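Local coordinates for protein plantacyanin (Spinacia oleracea, PDB 1F56) that probably shuttles single electrons with its one copper ion, as a basic blue copper protein of the plant phytocyanin family, at residues A[3-6]-A[10-13]; A[23-28]-A[70-75]; A[34-39]-A[59-64]; A[45-50]-A[83-88]. All coordinates share one frame; numbering follows the deposited sequence.

Contact 1. Residues A[3-6]-A[10-13]. With SO4 (sulfate ion), chain E.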
loop_
_atom_site.group_PDB
_atom_site.type_symbol
_atom_site.label_atom_id
_atom_site.label_comp_id
_atom_site.label_asym_id
_atom_site.label_seq_id
_atom_site.Cartn_x
_atom_site.Cartn_y
_atom_site.Cartn_z
ATOM N N TYR A 3 1.301 12.606 -1.282
ATOM C CA TYR A 3 2.577 11.984 -1.651
ATOM C C TYR A 3 2.415 10.878 -2.716
ATOM O O TYR A 3 1.528 10.027 -2.604
ATOM C CB TYR A 3 3.238 11.378 -0.400
ATOM C CG TYR A 3 3.526 12.378 0.714
ATOM C CD1 TYR A 3 2.929 12.257 1.968
ATOM C CD2 TYR A 3 4.379 13.456 0.502
ATOM C CE1 TYR A 3 3.175 13.188 2.977
ATOM C CE2 TYR A 3 4.629 14.389 1.504
ATOM C CZ TYR A 3 4.032 14.252 2.732
ATOM O OH TYR A 3 4.312 15.179 3.709
ATOM N N ASN A 4 3.262 10.886 -3.743
ATOM C CA ASN A 4 3.209 9.849 -4.780
ATOM C C ASN A 4 4.041 8.652 -4.301
ATOM O O ASN A 4 5.129 8.842 -3.759
ATOM C CB ASN A 4 3.825 10.325 -6.104
ATOM C CG ASN A 4 3.044 11.442 -6.768
ATOM O OD1 ASN A 4 1.823 11.495 -6.700
ATOM N ND2 ASN A 4 3.757 12.333 -7.445
ATOM N N ILE A 5 3.541 7.429 -4.492
ATOM C CA ILE A 5 4.302 6.234 -4.106
ATOM C C ILE A 5 4.655 5.452 -5.377
ATOM O O ILE A 5 3.806 5.265 -6.239
ATOM C CB ILE A 5 3.488 5.304 -3.159
ATOM C CG1 ILE A 5 3.226 6.008 -1.829
ATOM C CG2 ILE A 5 4.275 4.021 -2.876
ATOM C CD1 ILE A 5 4.507 6.392 -1.091
ATOM N N GLY A 6 5.907 5.023 -5.516
ATOM C CA GLY A 6 6.286 4.253 -6.698
ATOM C C GLY A 6 5.941 2.817 -6.351
ATOM O O GLY A 6 6.686 2.143 -5.634
ATOM N N ASN A 10 10.122 -3.000 -5.980
ATOM C CA ASN A 10 10.992 -2.221 -5.120
ATOM C C ASN A 10 10.215 -0.924 -4.883
ATOM O O ASN A 10 10.317 0.029 -5.660
ATOM C CB ASN A 10 12.333 -1.944 -5.809
ATOM C CG ASN A 10 13.277 -1.132 -4.936
ATOM O OD1 ASN A 10 13.188 0.097 -4.874
ATOM N ND2 ASN A 10 14.176 -1.819 -4.240
ATOM N N VAL A 11 9.414 -0.906 -3.822
ATOM C CA VAL A 11 8.593 0.260 -3.504
ATOM C C VAL A 11 9.419 1.493 -3.153
ATOM O O VAL A 11 10.370 1.399 -2.380
ATOM C CB VAL A 11 7.669 -0.017 -2.313
ATOM C CG1 VAL A 11 6.779 1.190 -2.078
ATOM C CG2 VAL A 11 6.832 -1.262 -2.573
ATOM N N ASN A 12 9.059 2.649 -3.709
ATOM C CA ASN A 12 9.795 3.859 -3.381
ATOM C C ASN A 12 8.872 4.989 -2.919
ATOM O O ASN A 12 7.689 5.030 -3.282
ATOM C CB ASN A 12 10.634 4.333 -4.573
ATOM C CG ASN A 12 9.787 4.776 -5.740
ATOM O OD1 ASN A 12 9.506 3.997 -6.649
ATOM N ND2 ASN A 12 9.362 6.030 -5.715
ATOM N N GLY A 13 9.427 5.889 -2.104
ATOM C CA GLY A 13 8.684 7.036 -1.606
ATOM C C GLY A 13 8.172 6.926 -0.181
ATOM O O GLY A 13 7.593 7.882 0.345
HETATM S S SO4 E . 13.124 5.811 -1.521
HETATM O O1 SO4 E . 13.815 6.414 -0.363
HETATM O O2 SO4 E . 12.338 4.645 -1.073
HETATM O O3 SO4 E . 12.225 6.811 -2.130
HETATM O O4 SO4 E . 14.118 5.369 -2.515
#
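The carbonyl oxygen of Gly6 is approached by two groups of the returning chain: Asn12 N donates to Gly6 O at 3.1 Å, while the CA-H of Val11 adds a weaker contact. In exchange Gly6 N gives a nearly straight bond to Asn12 O (2.9 Å, 160° at the hydrogen). Gly6 and Asn12 thus form a single antiparallel hydrogen-bonded bridge, by which the loop after strand 2-6 folds back on the end of an outermost strand of the cupredoxin β-sandwich. Beside the bridge, Ile5 CG2 meets Val11 CG1 at 3.9 Å, and Ile5 CD1 reaches Gly13 O at 3.7 Å. With an alanine in place of Ile5, Val11 would probably lose this apolar neighbour and a gap would open next to the Gly13 carbonyl. The Asn12 amide lies close to Gly6, with CG set between backbone N and carbonyl carbon (chi1 66°) and OD1 3.2 Å from Gly6 CA; it occupies the side of Gly6 where a side chain would stand. Past the bridge, Gly13 N donates to O3 of a sulfate ion at 2.9 Å and, weakly, to its O2; the ion probably comes from the crystallisation liquor.

Contact 2. Residues A[23-28]-A[70-75]. With CU1 (copper (I) ion), chain F.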
loop_
_atom_site.group_PDB
_atom_site.type_symbol
_atom_site.label_atom_id
_atom_site.label_comp_id
_atom_site.label_asym_id
_atom_site.label_seq_id
_atom_site.Cartn_x
_atom_site.Cartn_y
_atom_site.Cartn_z
ATOM N N ASP A 23 -2.999 12.367 5.449
ATOM C CA ASP A 23 -2.222 12.440 4.216
ATOM C C ASP A 23 -2.832 11.527 3.161
ATOM O O ASP A 23 -3.425 10.487 3.478
ATOM C CB ASP A 23 -0.771 11.987 4.438
ATOM C CG ASP A 23 0.056 12.993 5.220
ATOM O OD1 ASP A 23 -0.376 14.155 5.400
ATOM O OD2 ASP A 23 1.156 12.605 5.645
ATOM N N VAL A 24 -2.656 11.908 1.905
ATOM C CA VAL A 24 -3.150 11.131 0.776
ATOM C C VAL A 24 -1.949 10.483 0.072
ATOM O O VAL A 24 -0.991 11.165 -0.290
ATOM C CB VAL A 24 -3.894 12.040 -0.250
ATOM C CG1 VAL A 24 -4.391 11.208 -1.441
ATOM C CG2 VAL A 24 -5.066 12.769 0.435
ATOM N N LEU A 25 -1.977 9.167 -0.089
ATOM C CA LEU A 25 -0.901 8.480 -0.813
ATOM C C LEU A 25 -1.429 8.201 -2.215
ATOM O O LEU A 25 -2.582 7.782 -2.381
ATOM C CB LEU A 25 -0.544 7.143 -0.164
ATOM C CG LEU A 25 0.095 7.178 1.232
ATOM C CD1 LEU A 25 0.576 5.780 1.619
ATOM C CD2 LEU A 25 1.253 8.161 1.233
ATOM N N VAL A 26 -0.608 8.439 -3.227
ATOM C CA VAL A 26 -1.044 8.154 -4.573
ATOM C C VAL A 26 -0.160 7.038 -5.111
ATOM O O VAL A 26 1.022 7.256 -5.408
ATOM C CB VAL A 26 -0.945 9.389 -5.502
ATOM C CG1 VAL A 26 -1.542 9.027 -6.882
ATOM C CG2 VAL A 26 -1.714 10.596 -4.898
ATOM N N PHE A 27 -0.727 5.836 -5.210
ATOM C CA PHE A 27 0.008 4.684 -5.714
ATOM C C PHE A 27 0.030 4.740 -7.242
ATOM O O PHE A 27 -1.022 4.688 -7.911
ATOM C CB PHE A 27 -0.638 3.374 -5.232
ATOM C CG PHE A 27 -0.528 3.159 -3.747
ATOM C CD1 PHE A 27 -1.402 3.803 -2.870
ATOM C CD2 PHE A 27 0.463 2.336 -3.224
ATOM C CE1 PHE A 27 -1.290 3.631 -1.491
ATOM C CE2 PHE A 27 0.588 2.152 -1.839
ATOM C CZ PHE A 27 -0.296 2.806 -0.972
ATOM N N LYS A 28 1.238 4.842 -7.789
ATOM C CA LYS A 28 1.416 4.950 -9.229
ATOM C C LYS A 28 2.100 3.732 -9.810
ATOM O O LYS A 28 3.144 3.293 -9.303
ATOM C CB LYS A 28 2.212 6.215 -9.565
ATOM C CG LYS A 28 1.518 7.492 -9.106
ATOM C CD LYS A 28 2.031 8.711 -9.842
ATOM C CE LYS A 28 1.071 9.874 -9.676
ATOM N NZ LYS A 28 1.499 11.074 -10.441
ATOM N N ASN A 70 -1.130 1.700 8.827
ATOM C CA ASN A 70 -1.822 1.525 7.551
ATOM C C ASN A 70 -0.969 0.534 6.772
ATOM O O ASN A 70 0.194 0.818 6.479
ATOM C CB ASN A 70 -1.862 2.845 6.791
ATOM C CG ASN A 70 -2.748 3.891 7.468
ATOM O OD1 ASN A 70 -3.903 4.076 7.094
ATOM N ND2 ASN A 70 -2.203 4.572 8.469
ATOM N N TYR A 71 -1.546 -0.608 6.425
ATOM C CA TYR A 71 -0.823 -1.666 5.715
ATOM C C TYR A 71 -1.344 -1.857 4.303
ATOM O O TYR A 71 -2.555 -1.836 4.077
ATOM C CB TYR A 71 -0.983 -3.001 6.462
ATOM C CG TYR A 71 -0.521 -2.990 7.900
ATOM C CD1 TYR A 71 0.837 -3.038 8.217
ATOM C CD2 TYR A 71 -1.446 -2.922 8.953
ATOM C CE1 TYR A 71 1.274 -3.015 9.548
ATOM C CE2 TYR A 71 -1.014 -2.900 10.293
ATOM C CZ TYR A 71 0.339 -2.945 10.577
ATOM O OH TYR A 71 0.764 -2.900 11.887
ATOM N N PHE A 72 -0.435 -2.059 3.352
ATOM C CA PHE A 72 -0.842 -2.272 1.966
ATOM C C PHE A 72 0.023 -3.358 1.340
ATOM O O PHE A 72 1.201 -3.439 1.658
ATOM C CB PHE A 72 -0.673 -0.991 1.135
ATOM C CG PHE A 72 -1.416 0.190 1.671
ATOM C CD1 PHE A 72 -0.825 1.029 2.613
ATOM C CD2 PHE A 72 -2.706 0.480 1.226
ATOM C CE1 PHE A 72 -1.506 2.149 3.102
ATOM C CE2 PHE A 72 -3.388 1.597 1.715
ATOM C CZ PHE A 72 -2.784 2.429 2.651
ATOM N N ILE A 73 -0.558 -4.190 0.469
ATOM C CA ILE A 73 0.209 -5.229 -0.235
ATOM C C ILE A 73 -0.339 -5.328 -1.655
ATOM O O ILE A 73 -1.420 -4.802 -1.955
ATOM C CB ILE A 73 0.059 -6.662 0.419
ATOM C CG1 ILE A 73 -1.391 -7.163 0.300
ATOM C CG2 ILE A 73 0.475 -6.635 1.891
ATOM C CD1 ILE A 73 -1.604 -8.589 0.826
ATOM N N CYS A 74 0.423 -5.958 -2.541
ATOM C CA CYS A 74 -0.054 -6.215 -3.898
ATOM C C CYS A 74 -0.405 -7.672 -3.707
ATOM O O CYS A 74 0.383 -8.413 -3.127
ATOM C CB CYS A 74 1.052 -6.128 -4.945
ATOM S SG CYS A 74 0.452 -6.648 -6.579
ATOM N N SER A 75 -1.560 -8.101 -4.179
ATOM C CA SER A 75 -1.938 -9.497 -3.953
ATOM C C SER A 75 -1.660 -10.486 -5.102
ATOM O O SER A 75 -1.897 -11.684 -4.958
ATOM C CB SER A 75 -3.419 -9.558 -3.595
ATOM O OG SER A 75 -4.170 -9.125 -4.710
HETATM CU CU CU1 F . 2.196 -6.344 -7.840
#
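One face of the Phe72 ring receives the edge of Phe27, whose CZ stands 3.8 Å above the ring plane and over its centre. The pair is edge-to-face with the planes inclined at 50°, and the ring centroids are 5.1 Å apart. Leu25 adds a looser contact, its CD1 lying 4.4 Å from Phe72 CE1, so two successive inward residues of strand 24-28 meet the same ring. Both phenylalanine side chains leave their strands toward the opposing sheet, with CG beside the backbone N in each (chi1 -67° for Phe27 and -57° for Phe72). The strands share no hydrogen bond and their backbones stay far apart, Phe27 CA lying 10.4 Å from Phe72 CA: they belong to the two facing sheets of the cupredoxin β-sandwich, and the aromatic pair fills the middle of it. Ile63 touches both rings from strand 60-64, while Trp7 makes a further edge-to-face contact with Phe27. Beyond strand 68-73 the chain runs on to the metal. Two residues after Phe72, Cys74 SG binds the copper ion at 2.2 Å. His34, His79 and Met84 complete the copper site, and Ser75 OG is hydrogen-bonded to Asn35 ND2.

Contact 3. Residues A[34-39]-A[59-64]. With CU1 (copper (I) ion), chain F.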
loop_
_atom_site.group_PDB
_atom_site.type_symbol
_atom_site.label_atom_id
_atom_site.label_comp_id
_atom_site.label_asym_id
_atom_site.label_seq_id
_atom_site.Cartn_x
_atom_site.Cartn_y
_atom_site.Cartn_z
ATOM N N HIS A 34 -0.348 -4.578 -11.370
ATOM C CA HIS A 34 -0.350 -4.688 -9.909
ATOM C C HIS A 34 -1.710 -4.218 -9.389
ATOM O O HIS A 34 -2.574 -3.773 -10.149
ATOM C CB HIS A 34 0.709 -3.754 -9.271
ATOM C CG HIS A 34 2.111 -4.002 -9.724
ATOM N ND1 HIS A 34 2.869 -5.054 -9.265
ATOM C CD2 HIS A 34 2.888 -3.342 -10.617
ATOM C CE1 HIS A 34 4.049 -5.042 -9.859
ATOM N NE2 HIS A 34 4.086 -4.014 -10.687
ATOM N N ASN A 35 -1.875 -4.321 -8.079
ATOM C CA ASN A 35 -3.055 -3.814 -7.408
ATOM C C ASN A 35 -2.591 -3.366 -6.024
ATOM O O ASN A 35 -1.434 -3.621 -5.631
ATOM C CB ASN A 35 -4.167 -4.874 -7.335
ATOM C CG ASN A 35 -3.844 -6.018 -6.412
ATOM O OD1 ASN A 35 -2.785 -6.068 -5.792
ATOM N ND2 ASN A 35 -4.776 -6.958 -6.312
ATOM N N VAL A 36 -3.459 -2.646 -5.314
ATOM C CA VAL A 36 -3.160 -2.179 -3.971
ATOM C C VAL A 36 -4.302 -2.650 -3.074
ATOM O O VAL A 36 -5.447 -2.281 -3.280
ATOM C CB VAL A 36 -3.092 -0.647 -3.894
ATOM C CG1 VAL A 36 -2.697 -0.226 -2.478
ATOM C CG2 VAL A 36 -2.106 -0.118 -4.939
ATOM N N VAL A 37 -3.984 -3.482 -2.093
ATOM C CA VAL A 37 -4.997 -3.990 -1.185
ATOM C C VAL A 37 -4.671 -3.467 0.216
ATOM O O VAL A 37 -3.541 -3.639 0.679
ATOM C CB VAL A 37 -4.997 -5.544 -1.173
ATOM C CG1 VAL A 37 -6.183 -6.065 -0.350
ATOM C CG2 VAL A 37 -5.069 -6.081 -2.616
ATOM N N ALA A 38 -5.646 -2.817 0.860
ATOM C CA ALA A 38 -5.480 -2.294 2.217
ATOM C C ALA A 38 -5.830 -3.447 3.138
ATOM O O ALA A 38 -6.968 -3.915 3.154
ATOM C CB ALA A 38 -6.437 -1.095 2.462
ATOM N N VAL A 39 -4.857 -3.900 3.915
ATOM C CA VAL A 39 -5.065 -5.054 4.785
ATOM C C VAL A 39 -4.805 -4.719 6.248
ATOM O O VAL A 39 -4.475 -3.585 6.577
ATOM C CB VAL A 39 -4.113 -6.213 4.354
ATOM C CG1 VAL A 39 -4.329 -6.549 2.887
ATOM C CG2 VAL A 39 -2.650 -5.801 4.559
ATOM N N GLY A 59 -3.908 2.265 -11.071
ATOM C CA GLY A 59 -2.594 2.706 -11.510
ATOM C C GLY A 59 -2.260 4.083 -10.944
ATOM O O GLY A 59 -1.136 4.550 -11.059
ATOM N N GLN A 60 -3.254 4.734 -10.345
ATOM C CA GLN A 60 -3.086 6.044 -9.707
ATOM C C GLN A 60 -4.169 6.153 -8.638
ATOM O O GLN A 60 -5.039 7.024 -8.690
ATOM C CB GLN A 60 -3.225 7.187 -10.724
ATOM C CG GLN A 60 -4.213 6.919 -11.835
ATOM C CD GLN A 60 -4.482 8.153 -12.671
ATOM O OE1 GLN A 60 -3.553 8.867 -13.063
ATOM N NE2 GLN A 60 -5.757 8.408 -12.955
ATOM N N ASP A 61 -4.088 5.244 -7.669
ATOM C CA ASP A 61 -5.042 5.143 -6.582
ATOM C C ASP A 61 -4.755 6.136 -5.459
ATOM O O ASP A 61 -3.643 6.179 -4.934
ATOM C CB ASP A 61 -5.018 3.707 -6.033
ATOM C CG ASP A 61 -5.179 2.665 -7.129
ATOM O OD1 ASP A 61 -6.190 2.742 -7.859
ATOM O OD2 ASP A 61 -4.306 1.783 -7.282
ATOM N N ARG A 62 -5.764 6.931 -5.106
ATOM C CA ARG A 62 -5.650 7.918 -4.043
ATOM C C ARG A 62 -6.235 7.323 -2.779
ATOM O O ARG A 62 -7.424 7.058 -2.703
ATOM C CB ARG A 62 -6.423 9.191 -4.389
ATOM C CG ARG A 62 -5.773 10.041 -5.451
ATOM C CD ARG A 62 -6.578 11.300 -5.703
ATOM N NE ARG A 62 -5.710 12.406 -6.091
ATOM C CZ ARG A 62 -5.054 13.178 -5.229
ATOM N NH1 ARG A 62 -5.176 12.968 -3.926
ATOM N NH2 ARG A 62 -4.265 14.149 -5.671
ATOM N N ILE A 63 -5.394 7.125 -1.780
ATOM C CA ILE A 63 -5.852 6.553 -0.533
ATOM C C ILE A 63 -5.434 7.433 0.650
ATOM O O ILE A 63 -4.263 7.781 0.799
ATOM C CB ILE A 63 -5.264 5.147 -0.359
ATOM C CG1 ILE A 63 -5.642 4.285 -1.570
ATOM C CG2 ILE A 63 -5.767 4.525 0.940
ATOM C CD1 ILE A 63 -5.125 2.862 -1.493
ATOM N N LYS A 64 -6.406 7.797 1.481
ATOM C CA LYS A 64 -6.136 8.609 2.658
ATOM C C LYS A 64 -5.708 7.730 3.833
ATOM O O LYS A 64 -6.259 6.657 4.047
ATOM C CB LYS A 64 -7.378 9.433 3.000
ATOM C CG LYS A 64 -7.809 10.324 1.826
ATOM C CD LYS A 64 -8.981 11.219 2.168
ATOM C CE LYS A 64 -9.348 12.097 0.979
ATOM N NZ LYS A 64 -10.572 12.912 1.229
HETATM CU CU CU1 F . 2.196 -6.344 -7.840
#
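Val36 is the hub of this contact, its two methyls divided between two residues of strand 60-64. CG1, anti to the backbone N (chi1 -177°), meets Ile63 CD1 at 4.0 Å, methyl against methyl as the two side chains run past each other in opposite directions. CG2 turns to the carboxylate of Asp61, where it lies 3.7 Å from OD2. Ile63 reaches across with an extended chain, chi2 near -179° carrying CD1 well out from its own strand, and it also packs on Tyr56. Asp61 is buried, yet both of its oxygens have polar partners: OD2 is hydrogen-bonded to Tyr29 OH and OD1 to Ser58 OG. These bonds probably offset the cost of placing a carboxylate against the valine methyl, and would fix the rotation of the group. At the start of the strand, Gln60 and Asp61 lie opposite the single residue Phe27 of the neighbouring strand 24-28, a classic β-bulge. No hydrogen bond joins 34-39 to 59-64; strand 36-39 pairs with its own sheet neighbours, so the meeting is one between side chains across the interior. Two residues before Val36, His34 ND1 binds the copper ion at 2.0 Å. A largely apolar filling between two sheets, with a histidine ligand supplied just ahead of an inner strand, is the build of a cupredoxin with its blue copper site.

Contact 4. Residues A[45-50]-A[83-88]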
loop_
_atom_site.group_PDB
_atom_site.type_symbol
_atom_site.label_atom_id
_atom_site.label_comp_id
_atom_site.label_asym_id
_atom_site.label_seq_id
_atom_site.Cartn_x
_atom_site.Cartn_y
_atom_site.Cartn_z
ATOM N N ALA A 45 1.514 -9.419 7.697
ATOM C CA ALA A 45 2.563 -10.346 8.116
ATOM C C ALA A 45 2.614 -11.643 7.316
ATOM O O ALA A 45 3.681 -12.237 7.172
ATOM C CB ALA A 45 2.402 -10.673 9.597
ATOM N N SER A 46 1.473 -12.080 6.797
ATOM C CA SER A 46 1.425 -13.331 6.056
ATOM C C SER A 46 1.120 -13.137 4.584
ATOM O O SER A 46 0.762 -14.091 3.899
ATOM C CB SER A 46 0.375 -14.253 6.676
ATOM O OG SER A 46 -0.917 -13.672 6.564
ATOM N N CYS A 47 1.258 -11.906 4.096
ATOM C CA CYS A 47 0.992 -11.611 2.688
ATOM C C CYS A 47 -0.344 -12.146 2.198
ATOM O O CYS A 47 -0.426 -12.710 1.111
ATOM C CB CYS A 47 2.106 -12.197 1.830
ATOM S SG CYS A 47 3.534 -11.082 1.679
ATOM N N SER A 48 -1.390 -11.966 2.999
ATOM C CA SER A 48 -2.725 -12.450 2.642
ATOM C C SER A 48 -3.794 -11.466 3.097
ATOM O O SER A 48 -3.869 -11.115 4.272
ATOM C CB SER A 48 -2.977 -13.813 3.293
ATOM O OG SER A 48 -2.659 -13.769 4.675
ATOM N N ALA A 49 -4.625 -11.034 2.162
ATOM C CA ALA A 49 -5.670 -10.072 2.456
ATOM C C ALA A 49 -6.829 -10.697 3.218
ATOM O O ALA A 49 -7.300 -11.783 2.869
ATOM C CB ALA A 49 -6.160 -9.460 1.168
ATOM N N PRO A 50 -7.309 -10.016 4.273
ATOM C CA PRO A 50 -8.428 -10.564 5.049
ATOM C C PRO A 50 -9.732 -10.425 4.273
ATOM O O PRO A 50 -9.817 -9.637 3.321
ATOM C CB PRO A 50 -8.400 -9.735 6.337
ATOM C CG PRO A 50 -7.857 -8.406 5.880
ATOM C CD PRO A 50 -6.763 -8.801 4.902
ATOM N N GLY A 83 8.318 -8.468 -2.076
ATOM C CA GLY A 83 8.533 -7.181 -1.443
ATOM C C GLY A 83 7.461 -6.122 -1.641
ATOM O O GLY A 83 7.579 -5.008 -1.124
ATOM N N MET A 84 6.416 -6.435 -2.395
ATOM C CA MET A 84 5.379 -5.441 -2.589
ATOM C C MET A 84 4.433 -5.350 -1.390
ATOM O O MET A 84 3.314 -5.860 -1.403
ATOM C CB MET A 84 4.603 -5.711 -3.876
ATOM C CG MET A 84 5.373 -5.333 -5.125
ATOM S SD MET A 84 4.320 -5.209 -6.583
ATOM C CE MET A 84 3.815 -3.436 -6.530
ATOM N N LYS A 85 4.905 -4.695 -0.341
ATOM C CA LYS A 85 4.093 -4.510 0.859
ATOM C C LYS A 85 4.704 -3.352 1.647
ATOM O O LYS A 85 5.927 -3.176 1.630
ATOM C CB LYS A 85 4.119 -5.781 1.726
ATOM C CG LYS A 85 5.527 -6.108 2.209
ATOM C CD LYS A 85 5.539 -6.949 3.468
ATOM C CE LYS A 85 5.211 -8.396 3.216
ATOM N NZ LYS A 85 5.357 -9.184 4.481
ATOM N N ILE A 86 3.869 -2.552 2.306
ATOM C CA ILE A 86 4.383 -1.466 3.128
ATOM C C ILE A 86 3.492 -1.212 4.322
ATOM O O ILE A 86 2.279 -1.446 4.282
ATOM C CB ILE A 86 4.520 -0.122 2.380
ATOM C CG1 ILE A 86 3.204 0.248 1.707
ATOM C CG2 ILE A 86 5.672 -0.185 1.402
ATOM C CD1 ILE A 86 3.227 1.644 1.081
ATOM N N ALA A 87 4.122 -0.746 5.393
ATOM C CA ALA A 87 3.445 -0.413 6.627
ATOM C C ALA A 87 3.828 1.042 6.867
ATOM O O ALA A 87 5.012 1.376 6.961
ATOM C CB ALA A 87 3.946 -1.294 7.757
ATOM N N ILE A 88 2.823 1.909 6.929
ATOM C CA ILE A 88 3.034 3.336 7.153
ATOM C C ILE A 88 2.434 3.695 8.511
ATOM O O ILE A 88 1.299 3.309 8.803
ATOM C CB ILE A 88 2.304 4.168 6.072
ATOM C CG1 ILE A 88 2.815 3.789 4.684
ATOM C CG2 ILE A 88 2.470 5.673 6.345
ATOM C CD1 ILE A 88 4.277 4.064 4.477
#
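Cys47 SG lies against the end of the Lys85 side chain, 3.5 Å from CE and 3.8 Å from NZ. The two segments share no hydrogen bond, and Ala45 O remains a distant neighbour, 4.4 Å from Lys85 NZ. The lysine gets there by a bend: chi1 of 62° sets CG between backbone N and carbonyl carbon, and chi3 of 76° then folds the chain toward the loop after helix 41-45. Its ammonium is hydrogen-bonded to Tyr44 O, and the Tyr44 ring, in cation-pi contact with it, probably helps to stabilise its charge. Cys47 is fixed by the disulfide to Cys80 and has left-handed backbone angles just past the helix end. On the other segment, Lys85 follows an inverse gamma turn centred on Met84, closed by Lys85 N to Gly83 O at 2.8 Å. From that turn the Met84 side chain leads away from Cys47 toward the copper site, of which it is a member, while Lys85 begins strand 85-90. A partly exposed disulfide and a folded lysine thus meet by van der Waals contact: the ammonium finds its polar partner at Tyr44, and the sulfur probably does little more than shield the aliphatic end of the chain.

From the N terminus, contact 1 closes first, a short turn in which 10-13 comes back on strand 2-6; it is complete before contact 2 opens. Contact 2 spans the long excursion from strand 24-28 to strand 68-73 and joins the two sheets. Contact 3 falls wholly within that span, joining the same sheets through strands 36-39 and 60-64. Contact 4 crosses both, since 45-50 lies inside their loops and 83-88 beyond them, and it ties the loop after helix 41-45 to the last strand. Sheet hydrogen bonds link contacts 1 and 2 through Ile5 and Val26, contacts 2 and 3 through Leu25 and Ile63, and contacts 2 and 4 through Phe72 and Ile86.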